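Local coordinates for O-succinylhomoserine sulfhydrylase (Mycobacterium tuberculosis, PDB 3NDN), which probably catalyses the formation of L-homocysteine and succinate from O-succinyl-L-homoserine and hydrogen sulfide, with pyridoxal 5'-phosphate as its cofactor, at residues 88-93 with 237-242; 92-97 with 206-211; 110-115 with 198-203; 172-177 with 319-324; 183-188 with 216-221. One frame throughout, in Å; residues are numbered along the deposited sequence.

Interaction 1. Residues 88-93 with 237-242; sequences ERLRLI and GGAILG
L90 and R91, on one face of helix 88-93, cover A239 and L241 of strand 238-242, whose axis passes 10.0 Å from that of the helix segment at a crossing angle of -50°. E88, at the start of the segment, holds R91 one turn on. R91 grips the carboxylate side-on with two nitrogens: NE meets E88 OE1 at 2.9 Å and NH2 meets E88 OE2 at 2.8 Å. Both bonds are nearly straight and lie in the guanidinium plane, yet they arrive from above the plane of the carboxylate. R89 is directed to salt bridges with E46 and E275, tying the helix to other parts of the fold. L90 makes the main approach. Its CG stands anti to the backbone N (chi1 -178°), which carries CD2 to A239 CB at 3.6 Å; the same methyl lies 4.2 Å from L241 CD1. R91 follows with its backbone rather than its charge: R91 CA is 3.9 Å from L241 CD2, while the guanidinium leads away and bonds through NH1 to A96 O. On the strand, A239 and L241 face the helix, and I240 between them faces the other way, onto helix 105-114 and helix 244-258. Direct contact across the interface is thus made by carbon, apart from the packing of L90 O on L241 CD2. The charges of E88 and R91 pair with each other and none crosses to the strand, so the join to the sheet rests on hydrophobic burial and shape.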
# COMPACT_ATOMS: atom_id res chain seq x y z
N GLU A 88 9.02 -10.84 15.66
CA GLU A 88 8.82 -11.05 17.10
C GLU A 88 7.45 -11.59 17.46
O GLU A 88 7.31 -12.43 18.37
CB GLU A 88 9.17 -9.78 17.89
CG GLU A 88 8.97 -9.89 19.41
CD GLU A 88 10.11 -10.62 20.13
OE1 GLU A 88 11.06 -11.11 19.46
OE2 GLU A 88 10.04 -10.67 21.39
N ARG A 89 6.41 -11.12 16.77
CA ARG A 89 5.06 -11.65 16.97
C ARG A 89 4.98 -13.16 16.66
O ARG A 89 4.42 -13.93 17.45
CB ARG A 89 4.00 -10.84 16.16
CG ARG A 89 2.53 -11.24 16.42
CD ARG A 89 1.55 -10.16 15.85
NE ARG A 89 1.66 -8.90 16.60
CZ ARG A 89 0.93 -7.80 16.37
NH1 ARG A 89 1.11 -6.72 17.12
NH2 ARG A 89 0.03 -7.77 15.38
N LEU A 90 5.56 -13.59 15.53
CA LEU A 90 5.58 -15.02 15.19
C LEU A 90 6.44 -15.82 16.19
O LEU A 90 6.07 -16.93 16.58
CB LEU A 90 6.09 -15.25 13.73
CG LEU A 90 6.12 -16.68 13.16
CD1 LEU A 90 4.77 -17.42 13.25
CD2 LEU A 90 6.71 -16.74 11.71
N ARG A 91 7.56 -15.25 16.62
CA ARG A 91 8.46 -15.90 17.60
C ARG A 91 7.72 -16.14 18.93
O ARG A 91 7.85 -17.21 19.54
CB ARG A 91 9.73 -15.05 17.84
CG ARG A 91 10.85 -15.76 18.69
CD ARG A 91 11.85 -14.76 19.35
NE ARG A 91 11.21 -13.86 20.33
CZ ARG A 91 10.69 -14.23 21.50
NH1 ARG A 91 10.68 -15.52 21.89
NH2 ARG A 91 10.14 -13.31 22.30
N LEU A 92 6.94 -15.15 19.35
CA LEU A 92 6.12 -15.25 20.58
C LEU A 92 5.07 -16.34 20.48
O LEU A 92 4.93 -17.13 21.42
CB LEU A 92 5.45 -13.91 20.94
CG LEU A 92 6.38 -12.86 21.57
CD1 LEU A 92 5.80 -11.44 21.46
CD2 LEU A 92 6.70 -13.20 23.04
N ILE A 93 4.34 -16.39 19.36
CA ILE A 93 3.32 -17.45 19.11
C ILE A 93 3.92 -18.87 19.15
O ILE A 93 3.31 -19.81 19.71
CB ILE A 93 2.56 -17.19 17.76
CG1 ILE A 93 1.68 -15.94 17.89
CG2 ILE A 93 1.73 -18.43 17.31
CD1 ILE A 93 1.09 -15.44 16.55
N GLY A 237 5.64 -14.52 1.67
CA GLY A 237 6.64 -14.30 2.71
C GLY A 237 6.97 -15.62 3.38
O GLY A 237 6.33 -16.65 3.11
N GLY A 238 7.96 -15.60 4.26
CA GLY A 238 8.30 -16.79 5.07
C GLY A 238 9.11 -16.45 6.29
O GLY A 238 9.38 -15.27 6.55
N ALA A 239 9.53 -17.47 7.05
CA ALA A 239 10.36 -17.24 8.22
C ALA A 239 11.15 -18.47 8.63
O ALA A 239 10.71 -19.61 8.41
CB ALA A 239 9.50 -16.76 9.41
N ILE A 240 12.30 -18.22 9.27
CA ILE A 240 13.13 -19.28 9.89
C ILE A 240 13.19 -19.07 11.41
O ILE A 240 13.61 -18.00 11.87
CB ILE A 240 14.56 -19.27 9.31
CG1 ILE A 240 14.54 -19.34 7.77
CG2 ILE A 240 15.39 -20.44 9.91
CD1 ILE A 240 15.82 -18.83 7.10
N LEU A 241 12.82 -20.09 12.19
CA LEU A 241 12.93 -20.01 13.66
C LEU A 241 13.89 -21.08 14.24
O LEU A 241 13.84 -22.25 13.83
CB LEU A 241 11.55 -20.08 14.33
CG LEU A 241 10.49 -19.04 13.89
CD1 LEU A 241 9.59 -19.62 12.80
CD2 LEU A 241 9.64 -18.60 15.08
N GLY A 242 14.76 -20.67 15.18
CA GLY A 242 15.78 -21.56 15.82
C GLY A 242 16.60 -20.90 16.94
O GLY A 242 16.19 -19.87 17.49

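Interaction 2. Residues 92-97 with 206-211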
# COMPACT_ATOMS: atom_id res chain seq x y z
N LEU A 92 6.94 -15.15 19.35
CA LEU A 92 6.12 -15.25 20.58
C LEU A 92 5.07 -16.34 20.48
O LEU A 92 4.93 -17.13 21.42
CB LEU A 92 5.45 -13.91 20.94
CG LEU A 92 6.38 -12.86 21.57
CD1 LEU A 92 5.80 -11.44 21.46
CD2 LEU A 92 6.70 -13.20 23.04
N ILE A 93 4.34 -16.39 19.36
CA ILE A 93 3.32 -17.45 19.11
C ILE A 93 3.92 -18.87 19.15
O ILE A 93 3.31 -19.81 19.71
CB ILE A 93 2.56 -17.19 17.76
CG1 ILE A 93 1.68 -15.94 17.89
CG2 ILE A 93 1.73 -18.43 17.31
CD1 ILE A 93 1.09 -15.44 16.55
N GLU A 94 5.10 -19.04 18.56
CA GLU A 94 5.73 -20.35 18.40
C GLU A 94 6.49 -20.82 19.66
O GLU A 94 6.59 -22.03 19.92
CB GLU A 94 6.66 -20.32 17.17
CG GLU A 94 7.40 -21.64 16.81
CD GLU A 94 6.50 -22.70 16.16
OE1 GLU A 94 5.48 -22.33 15.55
OE2 GLU A 94 6.82 -23.90 16.27
N GLY A 95 7.02 -19.86 20.43
CA GLY A 95 7.88 -20.15 21.59
C GLY A 95 9.30 -20.57 21.20
O GLY A 95 9.87 -21.49 21.81
N ALA A 96 9.88 -19.88 20.22
CA ALA A 96 11.25 -20.13 19.74
C ALA A 96 12.23 -19.13 20.37
O ALA A 96 11.80 -18.06 20.81
CB ALA A 96 11.30 -20.01 18.21
N PRO A 97 13.55 -19.47 20.42
CA PRO A 97 14.57 -18.52 20.92
C PRO A 97 14.81 -17.29 20.02
O PRO A 97 15.15 -16.22 20.54
CB PRO A 97 15.84 -19.40 21.04
CG PRO A 97 15.32 -20.84 21.07
CD PRO A 97 14.14 -20.80 20.15
N ALA A 206 0.13 -27.92 9.12
CA ALA A 206 -0.49 -27.89 10.45
C ALA A 206 -0.73 -26.50 11.08
O ALA A 206 -1.69 -26.32 11.84
CB ALA A 206 0.31 -28.77 11.41
N THR A 207 0.15 -25.54 10.78
CA THR A 207 0.23 -24.23 11.46
C THR A 207 0.69 -24.38 12.93
O THR A 207 0.55 -25.46 13.51
CB THR A 207 -1.12 -23.42 11.44
OG1 THR A 207 -1.94 -23.82 12.55
CG2 THR A 207 -1.89 -23.63 10.12
N PRO A 208 1.23 -23.29 13.53
CA PRO A 208 1.64 -23.33 14.95
C PRO A 208 0.49 -23.54 15.94
O PRO A 208 0.71 -23.77 17.14
CB PRO A 208 2.30 -21.95 15.18
CG PRO A 208 1.97 -21.12 14.00
CD PRO A 208 1.66 -22.05 12.86
N LEU A 209 -0.74 -23.48 15.44
CA LEU A 209 -1.87 -23.65 16.32
C LEU A 209 -2.20 -25.13 16.57
O LEU A 209 -2.78 -25.47 17.61
CB LEU A 209 -3.08 -22.88 15.79
CG LEU A 209 -3.16 -21.38 16.13
CD1 LEU A 209 -1.89 -20.60 15.78
CD2 LEU A 209 -4.34 -20.79 15.43
N LEU A 210 -1.85 -26.00 15.63
CA LEU A 210 -2.25 -27.42 15.73
C LEU A 210 -1.12 -28.43 16.01
O LEU A 210 -1.39 -29.57 16.38
CB LEU A 210 -3.06 -27.86 14.51
CG LEU A 210 -4.30 -27.03 14.12
CD1 LEU A 210 -4.97 -27.66 12.92
CD2 LEU A 210 -5.29 -26.89 15.29
N GLN A 211 0.13 -28.01 15.83
CA GLN A 211 1.32 -28.88 16.01
C GLN A 211 2.52 -28.02 16.42
O GLN A 211 2.87 -27.06 15.72
CB GLN A 211 1.62 -29.64 14.71
CG GLN A 211 2.79 -30.63 14.80
CD GLN A 211 2.85 -31.56 13.60
OE1 GLN A 211 2.49 -32.73 13.69
NE2 GLN A 211 3.31 -31.04 12.46
O HOH W 1 6.10 -26.26 15.32
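The C-terminal end of helix 81-94 meets the short turn that follows strand 198-202, with I93 and E94 set against P208 and L209. E94 makes the closest approach: OE1 lies 3.2 Å from P208 CB, a close van der Waals contact in which the two side chains cross at about a right angle. With chi1 at -179° the E94 chain first runs out away from its own amide, and a bend at chi2 then brings the carboxylate round beside the proline ring. The polar demands of that carboxylate are met by other groups. OE1 is hydrogen-bonded to Y223 OH, and E94 OE2 accepts from water 1 at 2.6 Å. The same water makes a weak bond of 3.4 Å to Q211 O, a loose bridge between the segments. I93 adds an apolar contact, its CG2 lying 4.2 Å from P208 CB and reaching L209 CD1 at a longer distance. T207 shapes the turn that carries P208. Its OG1 donates to A206 O at 2.6 Å, in the carbonyl plane on a lone pair, and accepts from L209 N at 3.1 Å. G95 ends the helix with positive phi and turns the chain toward strand 98-102. The T207 hydroxyl accepting from the amide two residues on is an ST turn, at the head of a short, weakly bonded helical turn of about 207-210.

Interaction 3. Residues 110-115 with 198-203; sequences FTSLGA and KVVLDN
Two residues of helix 110-114, S112 and L113, each meet one methyl of V200 of strand 198-202, and van der Waals packing is all that joins the segments directly. The mixed contact pairs a hydroxyl with a methyl: S112 OG lies 4.0 Å from V200 CG1. The purely apolar one is L113 CD2 to V200 CG2, at 4.3 Å. V200 serves both because its branches diverge. With chi1 at -175°, CG1 is anti to the backbone N while CG2 sits beside it, so each methyl takes a different helix residue. CB of S112 points at the strand, whereas that of L113 does not, and only the end of the leucine side chain comes near.

The hydrogen bonds of S112 OG stay within the helix. At a chi1 of 67° the hydroxyl folds back over its own turn, where its one proton can be shared between A108 O, the stronger partner, and V109 O, although its partner across the contact is a methyl. The helical ladder continues beside it, G114 N to F110 O at 2.8 Å and A115 N to T111 O at 2.9 Å.

Strand 198-202 lies within the sheet, bonded to strand 169-173 by V200 with V170 and to strand 220-224 by L201 with V220. Helix 105-114 covers this stretch of it, with S112 also touching V222 of strand 220-224. Helix 244-258 packs on T111 of the helix and on A115 beyond it, and G114 O is hydrogen-bonded to R143 of the second subunit, so the helix stands between the sheet and a subunit interface.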
# COMPACT_ATOMS: atom_id res chain seq x y z
N PHE A 110 15.34 -23.07 1.60
CA PHE A 110 16.68 -23.11 1.00
C PHE A 110 17.74 -22.48 1.93
O PHE A 110 18.81 -23.08 2.16
CB PHE A 110 16.73 -22.46 -0.41
CG PHE A 110 18.13 -22.32 -0.94
CD1 PHE A 110 18.81 -23.43 -1.46
CD2 PHE A 110 18.81 -21.10 -0.83
CE1 PHE A 110 20.13 -23.32 -1.90
CE2 PHE A 110 20.12 -20.97 -1.27
CZ PHE A 110 20.80 -22.08 -1.81
N THR A 111 17.44 -21.31 2.49
CA THR A 111 18.40 -20.62 3.35
C THR A 111 18.65 -21.37 4.68
O THR A 111 19.79 -21.42 5.15
CB THR A 111 18.01 -19.12 3.58
OG1 THR A 111 17.98 -18.45 2.31
CG2 THR A 111 19.00 -18.41 4.48
N SER A 112 17.62 -22.00 5.23
CA SER A 112 17.78 -22.73 6.51
C SER A 112 18.70 -23.95 6.32
O SER A 112 19.61 -24.19 7.13
CB SER A 112 16.43 -23.14 7.11
OG SER A 112 15.76 -24.11 6.33
N LEU A 113 18.45 -24.70 5.24
CA LEU A 113 19.26 -25.86 4.87
C LEU A 113 20.67 -25.48 4.41
O LEU A 113 21.65 -26.15 4.79
CB LEU A 113 18.56 -26.71 3.80
CG LEU A 113 17.30 -27.44 4.24
CD1 LEU A 113 16.59 -28.06 3.03
CD2 LEU A 113 17.61 -28.53 5.29
N GLY A 114 20.78 -24.41 3.62
CA GLY A 114 22.07 -23.90 3.16
C GLY A 114 22.94 -23.43 4.32
O GLY A 114 24.17 -23.52 4.27
N ALA A 115 22.30 -22.92 5.37
CA ALA A 115 22.99 -22.50 6.59
C ALA A 115 23.69 -23.66 7.31
O ALA A 115 24.64 -23.44 8.05
CB ALA A 115 21.99 -21.85 7.53
N LYS A 198 21.03 -31.59 13.13
CA LYS A 198 19.97 -30.63 13.51
C LYS A 198 18.70 -30.92 12.72
O LYS A 198 18.74 -31.07 11.50
CB LYS A 198 20.42 -29.18 13.25
CG LYS A 198 21.69 -28.74 14.01
CD LYS A 198 21.47 -28.66 15.52
CE LYS A 198 22.79 -28.45 16.27
NZ LYS A 198 22.58 -28.06 17.70
N VAL A 199 17.55 -30.94 13.41
CA VAL A 199 16.28 -31.31 12.77
C VAL A 199 15.51 -30.08 12.27
O VAL A 199 15.18 -29.19 13.07
CB VAL A 199 15.40 -32.11 13.75
CG1 VAL A 199 14.04 -32.44 13.13
CG2 VAL A 199 16.11 -33.40 14.20
N VAL A 200 15.22 -30.03 10.96
CA VAL A 200 14.43 -28.92 10.36
C VAL A 200 13.03 -29.44 9.99
O VAL A 200 12.90 -30.32 9.14
CB VAL A 200 15.12 -28.29 9.08
CG1 VAL A 200 14.32 -27.06 8.54
CG2 VAL A 200 16.55 -27.87 9.37
N LEU A 201 12.00 -28.90 10.66
CA LEU A 201 10.59 -29.23 10.41
C LEU A 201 9.91 -28.14 9.57
O LEU A 201 9.95 -26.98 9.95
CB LEU A 201 9.82 -29.37 11.74
CG LEU A 201 8.29 -29.57 11.70
CD1 LEU A 201 7.92 -30.96 11.15
CD2 LEU A 201 7.63 -29.35 13.10
N ASP A 202 9.30 -28.53 8.45
CA ASP A 202 8.42 -27.66 7.63
C ASP A 202 6.99 -27.89 8.14
O ASP A 202 6.43 -28.97 7.94
CB ASP A 202 8.59 -28.05 6.14
CG ASP A 202 7.58 -27.38 5.20
OD1 ASP A 202 6.46 -27.01 5.63
OD2 ASP A 202 7.91 -27.25 3.99
N ASN A 203 6.43 -26.88 8.83
CA ASN A 203 5.17 -27.01 9.57
C ASN A 203 3.97 -26.29 8.91
O ASN A 203 3.01 -25.91 9.59
CB ASN A 203 5.35 -26.49 11.02
CG ASN A 203 4.30 -27.01 11.98
OD1 ASN A 203 3.87 -28.16 11.88
ND2 ASN A 203 3.86 -26.16 12.91

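Interaction 4. Residues 172-177 with 319-324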
# COMPACT_ATOMS: atom_id res chain seq x y z
N PHE A 172 12.00 -32.89 6.97
CA PHE A 172 10.73 -33.53 6.57
C PHE A 172 9.51 -32.60 6.77
O PHE A 172 9.62 -31.59 7.47
CB PHE A 172 10.49 -34.88 7.31
CG PHE A 172 10.42 -34.77 8.83
CD1 PHE A 172 9.22 -34.49 9.48
CD2 PHE A 172 11.56 -34.99 9.61
CE1 PHE A 172 9.14 -34.40 10.88
CE2 PHE A 172 11.51 -34.90 11.02
CZ PHE A 172 10.29 -34.60 11.67
N GLU A 173 8.39 -32.94 6.13
CA GLU A 173 7.06 -32.33 6.36
C GLU A 173 6.14 -33.38 6.98
O GLU A 173 6.24 -34.56 6.64
CB GLU A 173 6.41 -31.89 5.04
CG GLU A 173 7.18 -30.87 4.19
CD GLU A 173 6.73 -30.86 2.73
OE1 GLU A 173 5.54 -31.19 2.45
OE2 GLU A 173 7.56 -30.52 1.85
N THR A 174 5.24 -32.95 7.88
CA THR A 174 4.18 -33.83 8.41
C THR A 174 2.94 -33.02 8.85
O THR A 174 3.08 -32.01 9.52
CB THR A 174 4.67 -34.77 9.56
OG1 THR A 174 3.62 -35.68 9.94
CG2 THR A 174 5.14 -33.99 10.80
N PRO A 175 1.73 -33.41 8.39
CA PRO A 175 1.42 -34.45 7.38
C PRO A 175 1.99 -34.10 6.00
O PRO A 175 2.34 -32.93 5.77
CB PRO A 175 -0.11 -34.43 7.31
CG PRO A 175 -0.58 -33.77 8.61
CD PRO A 175 0.51 -32.76 8.91
N SER A 176 2.07 -35.08 5.09
CA SER A 176 2.51 -34.86 3.69
C SER A 176 1.34 -34.41 2.82
O SER A 176 0.19 -34.46 3.24
CB SER A 176 3.16 -36.12 3.09
OG SER A 176 2.21 -37.13 2.77
N ASN A 177 1.64 -33.96 1.61
CA ASN A 177 0.62 -33.44 0.70
C ASN A 177 0.83 -34.03 -0.69
O ASN A 177 1.89 -33.85 -1.28
CB ASN A 177 0.69 -31.91 0.70
CG ASN A 177 -0.06 -31.28 -0.46
OD1 ASN A 177 -1.17 -31.69 -0.81
ND2 ASN A 177 0.54 -30.26 -1.07
N LYS A 319 -3.19 -38.22 16.92
CA LYS A 319 -3.73 -37.80 18.23
C LYS A 319 -2.62 -37.50 19.25
O LYS A 319 -2.82 -36.68 20.15
CB LYS A 319 -4.71 -38.84 18.81
CG LYS A 319 -6.04 -39.02 18.04
CD LYS A 319 -7.03 -37.85 18.19
CE LYS A 319 -7.78 -37.88 19.52
NZ LYS A 319 -8.78 -36.78 19.61
N ARG A 320 -1.46 -38.15 19.10
CA ARG A 320 -0.30 -37.95 19.97
C ARG A 320 0.39 -36.59 19.74
O ARG A 320 0.78 -35.94 20.70
CB ARG A 320 0.76 -39.05 19.76
CG ARG A 320 0.62 -40.27 20.61
CD ARG A 320 1.98 -40.93 20.92
NE ARG A 320 2.78 -41.33 19.75
CZ ARG A 320 2.55 -42.41 18.99
NH1 ARG A 320 1.52 -43.20 19.23
NH2 ARG A 320 3.36 -42.69 17.98
N GLN A 321 0.53 -36.17 18.48
CA GLN A 321 1.35 -34.98 18.16
C GLN A 321 0.61 -33.77 17.55
O GLN A 321 1.20 -32.68 17.41
CB GLN A 321 2.58 -35.36 17.32
CG GLN A 321 2.31 -35.75 15.86
CD GLN A 321 3.57 -36.24 15.13
OE1 GLN A 321 4.56 -36.64 15.75
NE2 GLN A 321 3.53 -36.21 13.80
N MET A 322 -0.66 -33.95 17.18
CA MET A 322 -1.50 -32.86 16.64
C MET A 322 -2.75 -32.64 17.51
O MET A 322 -3.28 -33.59 18.09
CB MET A 322 -1.95 -33.15 15.21
CG MET A 322 -0.86 -33.59 14.24
SD MET A 322 -1.52 -34.01 12.60
CE MET A 322 -1.86 -32.37 11.92
N SER A 323 -3.23 -31.39 17.57
CA SER A 323 -4.46 -31.04 18.32
C SER A 323 -5.71 -30.88 17.44
O SER A 323 -6.81 -30.63 17.95
CB SER A 323 -4.23 -29.78 19.18
OG SER A 323 -4.10 -28.60 18.39
N GLY A 324 -5.53 -31.08 16.13
CA GLY A 324 -6.61 -31.10 15.14
C GLY A 324 -6.08 -31.64 13.82
O GLY A 324 -4.86 -31.71 13.63
O HOH W 2 1.75 -34.70 11.81
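T174 OG1 is gripped by two partners, the backbone V183 N and water 2 at 2.8 Å, and the water carries the contact on to Q321. There it accepts from Q321 NE2 at 3.1 Å, so the two side chains, which come from opposite directions, are bridged rather than bonded: T174 OG1 and Q321 NE2 stand 3.9 Å apart. Q321 reaches in with a chain extended beyond CG, and its amide is held at both ends by the backbone around the start of helix 185-194. NE2 donates to V183 O as well as to the water, and OE1 accepts from I185 N, which fixes the rotation of the amide. T174 CG2 lies in van der Waals contact with Q321 NE2 at 4.1 Å.

Beside this polar pair runs an apolar one. M322 is bent at chi3 (75°), which turns its methyl to the proline ring: M322 CE lies 3.8 Å from P175 CG and 3.9 Å from P175 CD. The sulfur is slightly farther off, M322 SD being 4.1 Å from P175 CG. The peptide bond between T174 and P175 is cis, in the loop after strand 169-173.

Q321 closes helix 315-321, and M322 is the first residue past it, so the contact joins the end of that helix to the loop that leaves the strand. T174 also packs on I185 of helix 185-194 and L201 of strand 198-202. Beyond M322, S323 is bonded through the backbone to L210 of helix 207-210.

Interaction 5. Residues 183-188 with 216-221; sequences VDIAAV and LGVDVV
The backbones come nearest at A186 and L216, whose CA atoms are 5.7 Å apart, where the first turn of helix 185-194 passes the loop that leads into strand 220-224. On the helix side I185 does most of the touching, through a single methyl. Its chi1 of -60° sets CG2 anti to the backbone N, and from there CG2 meets V218 CG2 at 3.6 Å. The same methyl is 4.2 Å from L216 CB and equally far from L216 CD1, so it is lodged against two residues of the loop at once. I185 and L216 cross at about a right angle, and I185 runs aslant to V218. A186 adds a lighter touch at the more open margin, with A186 CB 4.4 Å from L216 CD2.

The helix start is capped. D184 occupies the N-cap position, and its OD1 accepts from A187 N in a weak bond of 3.4 Å, well aligned at 162°. On the loop, the chain turns with positive phi (92°) at G217, between L216 and V218, both of which touch I185. D219 then fastens the loop end, its OD2 bonded to V199 N and H193 NE2.

I185 also packs on F172 of strand 169-173, and V218 on L201 of strand 198-202. Every atom meeting across the interface is aliphatic carbon, while the polar groups of D184 and D219 bond away from it; helix and loop therefore share a partly buried aliphatic seam, enclosed at I185 and open to solvent at A186.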
# COMPACT_ATOMS: atom_id res chain seq x y z
N VAL A 183 5.04 -38.40 9.84
CA VAL A 183 6.36 -38.74 10.38
C VAL A 183 6.30 -38.61 11.92
O VAL A 183 5.73 -37.65 12.43
CB VAL A 183 7.47 -37.81 9.80
CG1 VAL A 183 8.83 -38.12 10.42
CG2 VAL A 183 7.53 -37.92 8.27
N ASP A 184 6.85 -39.59 12.65
CA ASP A 184 6.87 -39.57 14.13
C ASP A 184 7.94 -38.57 14.62
O ASP A 184 9.12 -38.90 14.65
CB ASP A 184 7.16 -40.99 14.66
CG ASP A 184 6.87 -41.16 16.16
OD1 ASP A 184 7.10 -40.24 16.96
OD2 ASP A 184 6.45 -42.27 16.56
N ILE A 185 7.52 -37.36 15.01
CA ILE A 185 8.50 -36.27 15.31
C ILE A 185 9.48 -36.62 16.46
O ILE A 185 10.70 -36.52 16.29
CB ILE A 185 7.80 -34.89 15.56
CG1 ILE A 185 7.01 -34.43 14.33
CG2 ILE A 185 8.82 -33.79 15.96
CD1 ILE A 185 6.01 -33.26 14.63
N ALA A 186 8.95 -37.04 17.62
CA ALA A 186 9.81 -37.37 18.77
C ALA A 186 10.80 -38.52 18.49
O ALA A 186 11.96 -38.46 18.91
CB ALA A 186 8.99 -37.67 20.02
N ALA A 187 10.34 -39.56 17.80
CA ALA A 187 11.21 -40.71 17.51
C ALA A 187 12.31 -40.36 16.49
O ALA A 187 13.47 -40.76 16.66
CB ALA A 187 10.38 -41.90 17.05
N VAL A 188 11.97 -39.60 15.45
CA VAL A 188 12.97 -39.19 14.46
C VAL A 188 13.99 -38.21 15.07
O VAL A 188 15.18 -38.30 14.79
CB VAL A 188 12.31 -38.61 13.17
CG1 VAL A 188 13.35 -37.93 12.27
CG2 VAL A 188 11.56 -39.71 12.42
N LEU A 216 9.16 -30.84 21.47
CA LEU A 216 9.50 -32.22 21.11
C LEU A 216 10.98 -32.34 20.72
O LEU A 216 11.44 -33.43 20.36
CB LEU A 216 8.57 -32.74 20.01
CG LEU A 216 7.09 -32.90 20.38
CD1 LEU A 216 6.20 -33.03 19.14
CD2 LEU A 216 6.87 -34.09 21.32
N GLY A 217 11.71 -31.23 20.82
CA GLY A 217 13.15 -31.21 20.59
C GLY A 217 13.61 -30.90 19.17
O GLY A 217 14.77 -31.14 18.83
N VAL A 218 12.71 -30.38 18.34
CA VAL A 218 13.08 -29.95 16.99
C VAL A 218 14.01 -28.72 17.14
O VAL A 218 13.80 -27.90 18.04
CB VAL A 218 11.82 -29.66 16.13
CG1 VAL A 218 12.17 -28.96 14.86
CG2 VAL A 218 11.07 -30.96 15.82
N ASP A 219 15.02 -28.61 16.28
CA ASP A 219 16.00 -27.53 16.37
C ASP A 219 15.60 -26.26 15.61
O ASP A 219 15.92 -25.15 16.03
CB ASP A 219 17.37 -28.00 15.88
CG ASP A 219 17.88 -29.21 16.68
OD1 ASP A 219 18.47 -29.00 17.76
OD2 ASP A 219 17.65 -30.36 16.23
N VAL A 220 14.92 -26.45 14.47
CA VAL A 220 14.58 -25.39 13.51
C VAL A 220 13.18 -25.63 12.94
O VAL A 220 12.83 -26.77 12.60
CB VAL A 220 15.59 -25.36 12.30
CG1 VAL A 220 15.25 -24.23 11.31
CG2 VAL A 220 17.04 -25.20 12.79
N VAL A 221 12.36 -24.57 12.85
CA VAL A 221 11.06 -24.67 12.20
C VAL A 221 10.98 -23.61 11.09
O VAL A 221 11.44 -22.47 11.28
CB VAL A 221 9.87 -24.51 13.22
CG1 VAL A 221 8.54 -24.51 12.51
CG2 VAL A 221 9.91 -25.63 14.27

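Overall arrangement
Interactions 1, 2, 3 and 5 lie in the part of this fold-type I pyridoxal-phosphate enzyme built on the seven-stranded sheet; interaction 4 joins it to the part with the five-stranded sheet. Interactions 1 and 2 share helix 81-94, and their centres lie 8 Å apart. Interactions 1, 3 and 5 meet along the sheet: L241 N bonds V221 O at 2.9 Å, and L201 N bonds V220 O at 3.0 Å. Interactions 4 and 5, centres 11 Å apart, also meet where F172 packs on V183 and V188. Q211 ties interaction 2 to both N203 and T174. Strand 198-202 of interaction 3 ends near the cofactor: D202 OD2 lies close to N1 of the pyridoxal-phosphate-modified lysine at 227, as the equivalent aspartate does in this family.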